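Local coordinates for transcriptional regulator (Cytophaga hutchinsonii, PDB 3F0C), which probably binds operator DNA as a dimeric TetR-family transcriptional regulator, with a helix-turn-helix domain at one end and a helical regulatory domain at the other, at residues Lys22-Tyr27 / Asn35-Asp40; Ser126-Glu131 / Leu160-Leu165. All blocks are in the same frame, centred on the assembly; numbering follows the deposited sequence.

Interaction 1: Lys22-Tyr27 / Asn35-Asp40; sequences KRFAHY and NEIASD. With SO4 (sulfate ion), chain B; SO4 (sulfate ion), chain C.
Arg23 reaches across from helix 12-27 and lays its guanidinium edge against the carboxylate of Asp40, which meets it from the opposite direction on helix 34-41. The grip is side-on: NE of Arg23 lies 2.7 Å from OD2 of Asp40 in a fairly straight bond (162°), and NH1 of Arg23 reaches the same oxygen at 3.1 Å, on its syn side. OD2 sits in the guanidinium plane, yet the two flat groups are turned 55° against each other, and the other oxygen, OD1, receives a weak bond from NH1. A bend at chi2 (-94°) swings the end of the arginine chain round toward this carboxylate. Glu36 approaches differently, its side chain crossing that of Arg23 at about a right angle, and its CB lies 3.9 Å above the guanidinium plane, offset toward the rim. Its OE1 stands 3.7 Å from NH2 of Arg23, well out of that plane, a long salt bridge of charges alone. These are the first two helices of the TetR-family DNA-binding domain, and helix 34-41 is the leading helix of its helix-turn-helix. On another part of the guanidinium edge, Arg23 binds a sulfate, probably from the crystallisation liquor, through NH2 to O3 at 2.8 Å and through NH1 to O4, so that one cation is shared among three anionic groups, which probably fixes its rotation. On the buried side of the same helix pair, CZ of Phe24 meets CD1 of Ile37 obliquely at 4.2 Å. Phe59, Val62 and Leu105 pack on Phe24, and Leu58 on Ile37. A second sulfate accepts a bond from the backbone N of Asn35, 3.3 Å from its O1, near the start of helix 34-41; Met34 N, Thr33 OG1 and Lys45 NZ complete its site.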
loop_
_atom_site.group_PDB
_atom_site.type_symbol
_atom_site.label_atom_id
_atom_site.label_comp_id
_atom_site.label_asym_id
_atom_site.label_seq_id
_atom_site.Cartn_x
_atom_site.Cartn_y
_atom_site.Cartn_z
ATOM N N LYS A 22 -9.096 -25.767 7.845
ATOM C CA LYS A 22 -10.092 -25.447 8.822
ATOM C C LYS A 22 -9.472 -25.003 10.116
ATOM O O LYS A 22 -9.931 -24.039 10.716
ATOM C CB LYS A 22 -10.974 -26.652 9.083
ATOM C CG LYS A 22 -11.764 -27.049 7.859
ATOM C CD LYS A 22 -12.748 -28.185 8.116
ATOM C CE LYS A 22 -13.608 -28.422 6.833
ATOM N NZ LYS A 22 -14.795 -29.377 6.935
ATOM N N ARG A 23 -8.463 -25.720 10.580
ATOM C CA ARG A 23 -7.829 -25.355 11.859
ATOM C C ARG A 23 -7.319 -23.962 11.796
ATOM O O ARG A 23 -7.511 -23.176 12.716
ATOM C CB ARG A 23 -6.594 -26.181 12.166
ATOM C CG ARG A 23 -6.867 -27.546 12.671
ATOM C CD ARG A 23 -6.869 -27.610 14.169
ATOM N NE ARG A 23 -7.768 -28.675 14.570
ATOM C CZ ARG A 23 -8.356 -28.740 15.740
ATOM N NH1 ARG A 23 -9.178 -29.746 15.988
ATOM N NH2 ARG A 23 -8.111 -27.801 16.653
ATOM N N PHE A 24 -6.604 -23.684 10.727
ATOM C CA PHE A 24 -5.985 -22.424 10.598
ATOM C C PHE A 24 -7.081 -21.367 10.413
ATOM O O PHE A 24 -6.966 -20.268 10.926
ATOM C CB PHE A 24 -5.047 -22.433 9.409
ATOM C CG PHE A 24 -3.871 -23.385 9.523
ATOM C CD1 PHE A 24 -3.235 -23.610 10.729
ATOM C CD2 PHE A 24 -3.368 -23.997 8.388
ATOM C CE1 PHE A 24 -2.113 -24.455 10.796
ATOM C CE2 PHE A 24 -2.259 -24.845 8.442
ATOM C CZ PHE A 24 -1.625 -25.072 9.645
ATOM N N ALA A 25 -8.162 -21.701 9.716
ATOM C CA ALA A 25 -9.244 -20.746 9.519
ATOM C C ALA A 25 -9.838 -20.341 10.836
ATOM O O ALA A 25 -10.125 -19.175 11.037
ATOM C CB ALA A 25 -10.296 -21.331 8.672
ATOM N N HIS A 26 -10.014 -21.301 11.731
ATOM C CA HIS A 26 -10.659 -21.070 13.044
ATOM C C HIS A 26 -9.738 -20.535 14.101
ATOM O O HIS A 26 -10.117 -19.672 14.891
ATOM C CB HIS A 26 -11.298 -22.351 13.578
ATOM C CG HIS A 26 -12.670 -22.554 13.049
ATOM N ND1 HIS A 26 -12.912 -22.797 11.715
ATOM C CD2 HIS A 26 -13.884 -22.446 13.644
ATOM C CE1 HIS A 26 -14.217 -22.864 11.517
ATOM N NE2 HIS A 26 -14.829 -22.653 12.669
ATOM N N TYR A 27 -8.522 -21.048 14.116
ATOM C CA TYR A 27 -7.616 -20.758 15.194
ATOM C C TYR A 27 -6.335 -20.067 14.807
ATOM O O TYR A 27 -5.698 -19.485 15.653
ATOM C CB TYR A 27 -7.290 -22.055 15.861
ATOM C CG TYR A 27 -8.519 -22.723 16.423
ATOM C CD1 TYR A 27 -9.208 -22.167 17.449
ATOM C CD2 TYR A 27 -8.969 -23.926 15.943
ATOM C CE1 TYR A 27 -10.336 -22.778 17.963
ATOM C CE2 TYR A 27 -10.090 -24.559 16.484
ATOM C CZ TYR A 27 -10.754 -23.982 17.471
ATOM O OH TYR A 27 -11.854 -24.589 17.991
ATOM N N ASN A 35 -0.120 -32.026 16.592
ATOM C CA ASN A 35 -0.846 -33.086 17.249
ATOM C C ASN A 35 -2.334 -32.934 17.008
ATOM O O ASN A 35 -3.042 -33.914 16.891
ATOM C CB ASN A 35 -0.540 -33.136 18.742
ATOM C CG ASN A 35 0.855 -33.634 19.033
ATOM O OD1 ASN A 35 1.848 -32.946 18.755
ATOM N ND2 ASN A 35 0.948 -34.835 19.591
ATOM N N GLU A 36 -2.812 -31.702 16.937
ATOM C CA GLU A 36 -4.226 -31.469 16.654
ATOM C C GLU A 36 -4.612 -31.970 15.267
ATOM O O GLU A 36 -5.575 -32.713 15.129
ATOM C CB GLU A 36 -4.584 -29.970 16.766
ATOM C CG GLU A 36 -4.863 -29.487 18.189
ATOM C CD GLU A 36 -4.753 -27.959 18.402
ATOM O OE1 GLU A 36 -4.588 -27.182 17.432
ATOM O OE2 GLU A 36 -4.852 -27.532 19.583
ATOM N N ILE A 37 -3.862 -31.553 14.242
ATOM C CA ILE A 37 -4.189 -31.888 12.839
ATOM C C ILE A 37 -4.146 -33.376 12.619
ATOM O O ILE A 37 -4.953 -33.920 11.881
ATOM C CB ILE A 37 -3.233 -31.216 11.827
ATOM C CG1 ILE A 37 -3.193 -29.701 12.072
ATOM C CG2 ILE A 37 -3.681 -31.493 10.412
ATOM C CD1 ILE A 37 -3.109 -28.832 10.797
ATOM N N ALA A 38 -3.192 -34.024 13.267
ATOM C CA ALA A 38 -3.119 -35.456 13.230
ATOM C C ALA A 38 -4.441 -36.010 13.781
ATOM O O ALA A 38 -5.166 -36.720 13.096
ATOM C CB ALA A 38 -1.938 -35.938 14.016
ATOM N N SER A 39 -4.790 -35.639 15.004
ATOM C CA SER A 39 -6.086 -36.057 15.570
ATOM C C SER A 39 -7.212 -35.974 14.537
ATOM O O SER A 39 -8.016 -36.896 14.403
ATOM C CB SER A 39 -6.478 -35.191 16.784
ATOM O OG SER A 39 -5.827 -35.629 17.964
ATOM N N ASP A 40 -7.258 -34.856 13.815
ATOM C CA ASP A 40 -8.407 -34.524 12.970
ATOM C C ASP A 40 -8.560 -35.550 11.863
ATOM O O ASP A 40 -9.624 -36.130 11.675
ATOM C CB ASP A 40 -8.257 -33.111 12.397
ATOM C CG ASP A 40 -8.315 -32.023 13.482
ATOM O OD1 ASP A 40 -8.056 -32.369 14.667
ATOM O OD2 ASP A 40 -8.630 -30.839 13.151
HETATM S S SO4 B . -10.725 -28.886 19.139
HETATM O O1 SO4 B . -10.005 -30.095 19.571
HETATM O O2 SO4 B . -11.626 -28.486 20.219
HETATM O O3 SO4 B . -9.758 -27.818 18.897
HETATM O O4 SO4 B . -11.516 -29.118 17.923
HETATM S S SO4 C . 3.444 -29.077 17.056
HETATM O O1 SO4 C . 2.449 -30.125 17.361
HETATM O O2 SO4 C . 3.969 -28.548 18.313
HETATM O O3 SO4 C . 4.578 -29.652 16.334
HETATM O O4 SO4 C . 2.906 -27.989 16.220
#

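Interaction 2: Ser126-Glu131 / Leu160-Leu165; sequences SFKQKE and LVHLLL
Val161 rests its CG1 methyl against the Glu131 carboxylate, 3.7 Å from CD, while its CG2 lies beside CG of the same glutamate at 4.0 Å. Glu131 reaches across extended, with CG anti to the backbone N (chi1 -168°), and its carboxylate, besides meeting the valine, has polar partners: OE2 takes a hydrogen bond from Tyr91 and a salt bridge from Arg95, which would probably balance the charge of this buried group. Lys128 follows another course. Its chain bends at chi2, chi3 and chi4, passing CG by CG1 of Val161 at 4.1 Å and bringing CD to the edge of the His162 ring, 3.7 Å from CE1, the two side chains crossing at about a right angle; the placing of NZ beyond is doubtful. Cut back to an alanine here, the chain would lose CG and CD, and a gap is likely to open beside Val161 and the His162 edge. Tyr174 of the second subunit packs on Lys128, and Val170 of that subunit on His162 and Leu165. Helices 118-145 and 153-174 thus meet, at 132° between their segments, within the all-helical regulatory domain of a TetR-family dimer, partly at its subunit interface.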
loop_
_atom_site.group_PDB
_atom_site.type_symbol
_atom_site.label_atom_id
_atom_site.label_comp_id
_atom_site.label_asym_id
_atom_site.label_seq_id
_atom_site.Cartn_x
_atom_site.Cartn_y
_atom_site.Cartn_z
ATOM N N SER A 126 4.294 -14.358 -7.871
ATOM C CA SER A 126 3.787 -15.195 -8.952
ATOM C C SER A 126 2.301 -14.949 -9.126
ATOM O O SER A 126 1.839 -14.596 -10.205
ATOM C CB SER A 126 4.079 -16.678 -8.689
ATOM O OG SER A 126 3.340 -17.152 -7.584
ATOM N N PHE A 127 1.565 -15.111 -8.042
ATOM C CA PHE A 127 0.156 -14.752 -8.003
ATOM C C PHE A 127 -0.072 -13.356 -8.592
ATOM O O PHE A 127 -0.763 -13.215 -9.590
ATOM C CB PHE A 127 -0.296 -14.807 -6.576
ATOM C CG PHE A 127 -1.740 -14.836 -6.423
ATOM C CD1 PHE A 127 -2.406 -16.045 -6.367
ATOM C CD2 PHE A 127 -2.456 -13.660 -6.289
ATOM C CE1 PHE A 127 -3.772 -16.078 -6.213
ATOM C CE2 PHE A 127 -3.821 -13.686 -6.132
ATOM C CZ PHE A 127 -4.485 -14.884 -6.088
ATOM N N LYS A 128 0.572 -12.337 -8.037
ATOM C CA LYS A 128 0.434 -11.006 -8.568
ATOM C C LYS A 128 0.700 -10.975 -10.070
ATOM O O LYS A 128 0.072 -10.201 -10.791
ATOM C CB LYS A 128 1.342 -10.035 -7.816
ATOM C CG LYS A 128 0.903 -8.554 -7.877
ATOM C CD LYS A 128 1.783 -7.745 -8.808
ATOM C CE LYS A 128 3.095 -7.352 -8.159
ATOM N NZ LYS A 128 3.082 -5.942 -7.629
ATOM N N GLN A 129 1.598 -11.816 -10.564
ATOM C CA GLN A 129 1.795 -11.853 -12.008
ATOM C C GLN A 129 0.738 -12.648 -12.723
ATOM O O GLN A 129 0.221 -12.168 -13.715
ATOM C CB GLN A 129 3.206 -12.253 -12.446
ATOM C CG GLN A 129 4.025 -11.006 -12.907
ATOM C CD GLN A 129 5.365 -11.346 -13.625
ATOM O OE1 GLN A 129 5.861 -12.495 -13.574
ATOM N NE2 GLN A 129 5.968 -10.331 -14.287
ATOM N N LYS A 130 0.352 -13.808 -12.226
ATOM C CA LYS A 130 -0.786 -14.490 -12.828
ATOM C C LYS A 130 -1.976 -13.562 -12.899
ATOM O O LYS A 130 -2.707 -13.548 -13.884
ATOM C CB LYS A 130 -1.154 -15.756 -12.075
ATOM C CG LYS A 130 -0.652 -17.004 -12.784
ATOM C CD LYS A 130 -1.379 -18.257 -12.375
ATOM C CE LYS A 130 -0.749 -18.869 -11.129
ATOM N NZ LYS A 130 0.565 -19.530 -11.379
ATOM N N GLU A 131 -2.117 -12.742 -11.864
ATOM C CA GLU A 131 -3.265 -11.874 -11.696
ATOM C C GLU A 131 -3.270 -10.786 -12.722
ATOM O O GLU A 131 -4.296 -10.507 -13.320
ATOM C CB GLU A 131 -3.213 -11.256 -10.310
ATOM C CG GLU A 131 -4.490 -10.534 -9.843
ATOM C CD GLU A 131 -4.409 -10.069 -8.391
ATOM O OE1 GLU A 131 -3.455 -10.482 -7.670
ATOM O OE2 GLU A 131 -5.280 -9.269 -7.971
ATOM N N LEU A 160 -4.617 -1.649 -12.298
ATOM C CA LEU A 160 -5.747 -2.124 -11.536
ATOM C C LEU A 160 -5.270 -3.045 -10.423
ATOM O O LEU A 160 -5.666 -2.892 -9.264
ATOM C CB LEU A 160 -6.758 -2.835 -12.434
ATOM C CG LEU A 160 -8.100 -3.138 -11.778
ATOM C CD1 LEU A 160 -7.953 -4.285 -10.880
ATOM C CD2 LEU A 160 -8.555 -1.988 -10.967
ATOM N N VAL A 161 -4.390 -3.973 -10.769
ATOM C CA VAL A 161 -3.931 -4.935 -9.782
ATOM C C VAL A 161 -3.253 -4.167 -8.632
ATOM O O VAL A 161 -3.636 -4.319 -7.481
ATOM C CB VAL A 161 -3.099 -6.057 -10.420
ATOM C CG1 VAL A 161 -2.557 -6.990 -9.393
ATOM C CG2 VAL A 161 -3.976 -6.828 -11.358
ATOM N N HIS A 162 -2.331 -3.273 -8.956
ATOM C CA HIS A 162 -1.662 -2.472 -7.935
ATOM C C HIS A 162 -2.618 -1.568 -7.111
ATOM O O HIS A 162 -2.439 -1.374 -5.899
ATOM C CB HIS A 162 -0.592 -1.606 -8.577
ATOM C CG HIS A 162 0.589 -2.371 -9.060
ATOM N ND1 HIS A 162 0.801 -3.698 -8.746
ATOM C CD2 HIS A 162 1.647 -1.986 -9.816
ATOM C CE1 HIS A 162 1.931 -4.102 -9.298
ATOM N NE2 HIS A 162 2.462 -3.084 -9.955
ATOM N N LEU A 163 -3.598 -0.989 -7.795
ATOM C CA LEU A 163 -4.558 -0.158 -7.152
ATOM C C LEU A 163 -5.204 -0.977 -6.072
ATOM O O LEU A 163 -5.281 -0.527 -4.924
ATOM C CB LEU A 163 -5.616 0.304 -8.133
ATOM C CG LEU A 163 -5.205 1.569 -8.875
ATOM C CD1 LEU A 163 -6.220 1.841 -10.005
ATOM C CD2 LEU A 163 -5.064 2.739 -7.902
ATOM N N LEU A 164 -5.651 -2.188 -6.402
ATOM C CA LEU A 164 -6.322 -3.013 -5.392
ATOM C C LEU A 164 -5.346 -3.372 -4.284
ATOM O O LEU A 164 -5.673 -3.323 -3.107
ATOM C CB LEU A 164 -6.873 -4.280 -5.986
ATOM C CG LEU A 164 -7.763 -4.051 -7.199
ATOM C CD1 LEU A 164 -8.159 -5.416 -7.787
ATOM C CD2 LEU A 164 -8.971 -3.131 -6.849
ATOM N N LEU A 165 -4.118 -3.683 -4.643
ATOM C CA LEU A 165 -3.182 -4.094 -3.621
ATOM C C LEU A 165 -2.999 -2.930 -2.619
ATOM O O LEU A 165 -2.816 -3.168 -1.418
ATOM C CB LEU A 165 -1.875 -4.558 -4.259
ATOM C CG LEU A 165 -0.681 -4.959 -3.395
ATOM C CD1 LEU A 165 -1.061 -6.064 -2.485
ATOM C CD2 LEU A 165 0.606 -5.316 -4.257
#

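Interactions 1 and 2 lie on opposite sides of the chain's centre, their centres 30 Å apart and their nearest atoms about 17 Å apart, without touching. Interaction 1 belongs to the DNA-binding end and interaction 2 to the helical body that, in this family, carries dimerisation and usually ligand recognition. Helix 84-106 connects the two: its Leu105 packs on Phe24 at one end, while its Tyr91 and Arg95 hold Glu131 at the other. The sulfates belong to interaction 1 alone, and the one bound at Asn35 N might mark a position where a DNA phosphate could lie. The second subunit, by contrast, reaches interaction 2 and leaves the segments of interaction 1 untouched.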